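Local coordinates for protein phospho-furanose lactonase (Mycoplasma synoviae, PDB 3OVG) that hydrolyses phosphorylated five-membered sugar lactones such as D-xylono-1,4-lactone 5-phosphate, using two zinc ions per subunit, at residues A[175-178]-A[179-183]; A[340-343]-A[344-347]. One frame throughout, in Å; residues are numbered along the deposited sequence.

Contact 1: A[175-178]-A[179-183]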
loop_
_atom_site.group_PDB
_atom_site.type_symbol
_atom_site.label_atom_id
_atom_site.label_comp_id
_atom_site.label_asym_id
_atom_site.label_seq_id
_atom_site.Cartn_x
_atom_site.Cartn_y
_atom_site.Cartn_z
ATOM N N ALA A 175 -30.108 9.152 -21.709
ATOM C CA ALA A 175 -30.998 9.020 -22.869
ATOM C C ALA A 175 -32.293 9.791 -22.636
ATOM O O ALA A 175 -32.764 10.511 -23.517
ATOM C CB ALA A 175 -31.274 7.530 -23.192
ATOM N N ARG A 176 -32.854 9.669 -21.438
ATOM C CA ARG A 176 -34.139 10.338 -21.159
ATOM C C ARG A 176 -34.031 11.882 -21.123
ATOM O O ARG A 176 -34.895 12.606 -21.618
ATOM C CB ARG A 176 -34.753 9.775 -19.865
ATOM C CG ARG A 176 -35.285 8.325 -20.047
ATOM C CD ARG A 176 -35.651 7.616 -18.740
ATOM N NE ARG A 176 -36.789 8.206 -18.035
ATOM C CZ ARG A 176 -37.493 7.569 -17.095
ATOM N NH1 ARG A 176 -37.186 6.317 -16.767
ATOM N NH2 ARG A 176 -38.519 8.173 -16.488
ATOM N N THR A 177 -32.958 12.373 -20.531
ATOM C CA THR A 177 -32.680 13.813 -20.482
ATOM C C THR A 177 -32.435 14.334 -21.886
ATOM O O THR A 177 -32.887 15.431 -22.257
ATOM C CB THR A 177 -31.442 14.078 -19.605
ATOM O OG1 THR A 177 -31.695 13.552 -18.303
ATOM C CG2 THR A 177 -31.140 15.585 -19.456
ATOM N N SER A 178 -31.720 13.551 -22.684
ATOM C CA SER A 178 -31.394 13.984 -24.041
ATOM C C SER A 178 -32.696 14.019 -24.884
ATOM O O SER A 178 -33.001 14.982 -25.581
ATOM C CB SER A 178 -30.358 13.041 -24.672
ATOM O OG SER A 178 -30.162 13.357 -26.043
ATOM N N ILE A 179 -33.482 12.971 -24.785
ATOM C CA ILE A 179 -34.758 12.933 -25.489
ATOM C C ILE A 179 -35.654 14.089 -25.074
ATOM O O ILE A 179 -36.243 14.763 -25.920
ATOM C CB ILE A 179 -35.452 11.607 -25.215
ATOM C CG1 ILE A 179 -34.749 10.501 -26.020
ATOM C CG2 ILE A 179 -36.981 11.701 -25.506
ATOM C CD1 ILE A 179 -35.004 9.132 -25.437
ATOM N N LEU A 180 -35.745 14.335 -23.771
ATOM C CA LEU A 180 -36.645 15.358 -23.264
ATOM C C LEU A 180 -36.197 16.790 -23.585
ATOM O O LEU A 180 -37.053 17.656 -23.814
ATOM C CB LEU A 180 -36.843 15.207 -21.751
ATOM C CG LEU A 180 -37.579 13.957 -21.256
ATOM C CD1 LEU A 180 -37.422 13.879 -19.719
ATOM C CD2 LEU A 180 -39.079 13.939 -21.682
ATOM N N THR A 181 -34.877 17.046 -23.581
ATOM C CA THR A 181 -34.352 18.424 -23.704
ATOM C C THR A 181 -33.735 18.691 -25.076
ATOM O O THR A 181 -33.539 19.842 -25.460
ATOM C CB THR A 181 -33.224 18.758 -22.669
ATOM O OG1 THR A 181 -32.093 17.898 -22.887
ATOM C CG2 THR A 181 -33.706 18.633 -21.242
ATOM N N GLY A 182 -33.431 17.615 -25.795
ATOM C CA GLY A 182 -32.716 17.699 -27.059
ATOM C C GLY A 182 -31.202 17.737 -26.898
ATOM O O GLY A 182 -30.490 17.851 -27.901
ATOM N N CYS A 183 -30.694 17.650 -25.655
ATOM C CA CYS A 183 -29.244 17.855 -25.443
ATOM C C CYS A 183 -28.331 16.711 -25.950
ATOM O O CYS A 183 -28.746 15.550 -26.024
ATOM C CB CYS A 183 -28.942 18.144 -23.972
ATOM S SG CYS A 183 -29.042 16.701 -22.876
#
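Ser178 OG reaches past the end of its helix and gives a hydrogen bond to Cys183 O, with the two oxygens 2.6 Å apart. The hydroxyl comes at the carbonyl almost head-on, at a C=O...O angle of 166°, and it can do so because OG stands anti to the serine's own backbone N (chi1 173°), turned to the C-terminal side. The bond ties the last turn of the helix to the residue just beyond Gly182. Beside it, Thr177 O is gripped twice by one residue: Thr181 N donates at 2.9 Å, as in any helical turn, and Thr181 OG1 donates at 2.7 Å from the other face of the carbonyl plane. Having given its proton to Thr177 O, the same Thr181 OG1 accepts from Cys183 N at 3.1 Å, an ST turn that carries the chain out of the helix. With chi1 at 62°, OG1 sits between the backbone N and carbonyl carbon of Thr181, within reach of both partners.

This is the C-terminal end of helix 165-181, one of the helices packed outside the TIM barrel of the phosphotriesterase family, just before strand 185-190. Gly182 makes the turn with positive phi, leaving the helix; its N still bonds to Ser178 O at 2.7 Å. Cys183 SG folds back to 3.8 Å from Ser178 CA.

Further out, the 119-131 helix covers one side, Cys126 meeting Thr177 and Ile130 meeting Thr181. Thr177 OG1 bonds back to Val173 O, and the chain near Asp331 and Arg334 makes backbone hydrogen bonds with Gly182 and Ile179. On the 195-205 helix, Leu202 and Phe205 pack on Ala175.

Contact 2: A[340-343]-A[344-347]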
loop_
_atom_site.group_PDB
_atom_site.type_symbol
_atom_site.label_atom_id
_atom_site.label_comp_id
_atom_site.label_asym_id
_atom_site.label_seq_id
_atom_site.Cartn_x
_atom_site.Cartn_y
_atom_site.Cartn_z
ATOM N N LYS A 340 -41.120 2.459 -26.715
ATOM C CA LYS A 340 -40.110 2.404 -27.767
ATOM C C LYS A 340 -38.788 1.864 -27.213
ATOM O O LYS A 340 -37.804 1.790 -27.950
ATOM C CB LYS A 340 -39.863 3.774 -28.423
ATOM C CG LYS A 340 -41.102 4.519 -28.899
ATOM C CD LYS A 340 -41.868 3.733 -29.930
ATOM C CE LYS A 340 -42.760 4.657 -30.764
ATOM N NZ LYS A 340 -43.665 3.866 -31.659
ATOM N N VAL A 341 -38.750 1.520 -25.923
ATOM C CA VAL A 341 -37.521 0.961 -25.366
ATOM C C VAL A 341 -37.348 -0.460 -25.919
ATOM O O VAL A 341 -38.279 -1.269 -25.902
ATOM C CB VAL A 341 -37.478 0.964 -23.812
ATOM C CG1 VAL A 341 -36.220 0.252 -23.328
ATOM C CG2 VAL A 341 -37.515 2.405 -23.231
ATOM N N SER A 342 -36.157 -0.763 -26.403
ATOM C CA SER A 342 -35.917 -2.024 -27.125
ATOM C C SER A 342 -35.982 -3.230 -26.213
ATOM O O SER A 342 -35.664 -3.137 -25.042
ATOM C CB SER A 342 -34.555 -2.016 -27.856
ATOM O OG SER A 342 -33.469 -2.046 -26.916
ATOM N N LYS A 343 -36.343 -4.386 -26.774
ATOM C CA LYS A 343 -36.406 -5.625 -25.996
ATOM C C LYS A 343 -35.071 -5.910 -25.315
ATOM O O LYS A 343 -35.021 -6.327 -24.155
ATOM C CB LYS A 343 -36.740 -6.806 -26.905
ATOM C CG LYS A 343 -38.158 -6.815 -27.447
ATOM C CD LYS A 343 -38.544 -8.252 -27.846
ATOM C CE LYS A 343 -40.065 -8.441 -27.996
ATOM N NZ LYS A 343 -40.635 -7.736 -29.195
ATOM N N GLU A 344 -33.990 -5.728 -26.066
ATOM C CA GLU A 344 -32.654 -5.999 -25.563
ATOM C C GLU A 344 -32.356 -5.232 -24.268
ATOM O O GLU A 344 -31.839 -5.798 -23.312
ATOM C CB GLU A 344 -31.610 -5.689 -26.637
ATOM C CG GLU A 344 -30.180 -5.687 -26.099
ATOM C CD GLU A 344 -29.111 -5.979 -27.155
ATOM O OE1 GLU A 344 -29.258 -6.959 -27.915
ATOM O OE2 GLU A 344 -28.108 -5.235 -27.194
ATOM N N VAL A 345 -32.680 -3.945 -24.243
ATOM C CA VAL A 345 -32.463 -3.129 -23.056
ATOM C C VAL A 345 -33.373 -3.526 -21.883
ATOM O O VAL A 345 -32.941 -3.572 -20.741
ATOM C CB VAL A 345 -32.629 -1.616 -23.378
ATOM C CG1 VAL A 345 -32.675 -0.801 -22.094
ATOM C CG2 VAL A 345 -31.486 -1.140 -24.307
ATOM N N LEU A 346 -34.635 -3.798 -22.159
ATOM C CA LEU A 346 -35.579 -4.164 -21.101
ATOM C C LEU A 346 -35.184 -5.473 -20.426
ATOM O O LEU A 346 -35.271 -5.630 -19.200
ATOM C CB LEU A 346 -36.988 -4.301 -21.683
ATOM C CG LEU A 346 -37.649 -2.978 -22.061
ATOM C CD1 LEU A 346 -39.068 -3.215 -22.629
ATOM C CD2 LEU A 346 -37.661 -2.020 -20.864
ATOM N N GLU A 347 -34.718 -6.415 -21.233
ATOM C CA GLU A 347 -34.284 -7.673 -20.666
ATOM C C GLU A 347 -32.973 -7.516 -19.856
ATOM O O GLU A 347 -32.805 -8.171 -18.835
ATOM C CB GLU A 347 -34.146 -8.725 -21.751
ATOM C CG GLU A 347 -34.013 -10.124 -21.197
ATOM C CD GLU A 347 -35.319 -10.640 -20.625
ATOM O OE1 GLU A 347 -36.359 -9.982 -20.855
ATOM O OE2 GLU A 347 -35.294 -11.704 -19.959
#
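A capped helix start at the protein surface, with a hydrophobic staple between Val341, just before the cap, and Leu346, joins Val341 and Ser342 to the first turn of helix 343-351, near the C-terminal end of the modelled chain. Ser342 is the N-cap residue. Ser342 OG accepts from Val345 N in a weak bond, 3.4 Å long but fairly straight at 162° about the hydrogen. A chi1 of 69° puts Ser342 OG between the backbone N and carbonyl carbon, facing the turn, where it also lies 3.4 Å from Val345 CG2. The backbone carbonyl of Ser342 takes a firmer part: Leu346 N donates to Ser342 O at 3.1 Å. One step on, Glu347 N donates to Lys343 O at 2.9 Å, and regular helical bonding is under way.

In Val341 the CB is directed at the new turn. Val341 CG1, anti to the backbone N at chi1 175°, touches both Leu346 CD2, at 3.6 Å, and Val345 CG1, at 3.9 Å. The valine and leucine side chains cross at a slant, so that Val341 CG1 rests on the end of one leucine branch and on its CG.

Toward the body of the protein lies helix 195-205: His201 and Phe205 of that helix meet Val345, Lys200 touches Glu344, and Gly204 shares a backbone hydrogen bond with Ser342.

With the serine hydroxyl holding Val345 N only loosely, the start of this helix probably owes much of its definition to the stronger bond at Ser342 O and to the contacts of Val341 CG1.

Contacts 1 and 2 are opposite ends of two different helices: 175-183 ends helix 165-181, while 340-347 begins helix 343-351. They lie on the same side of the chain's centre, their own centres 18 Å apart, and their nearest atoms stay about 7 Å from each other without touching. Helix 195-205 connects them, because Phe205 packs both on Ala175 of contact 1 and on Val345 of contact 2. The centre of contact 1, which is buried, is about 15 Å, and that of contact 2, at the surface, about 25 Å, from the chain's centre. Both lie away from the two-zinc site and the substrate-binding residues, among the helices outside the barrel strands.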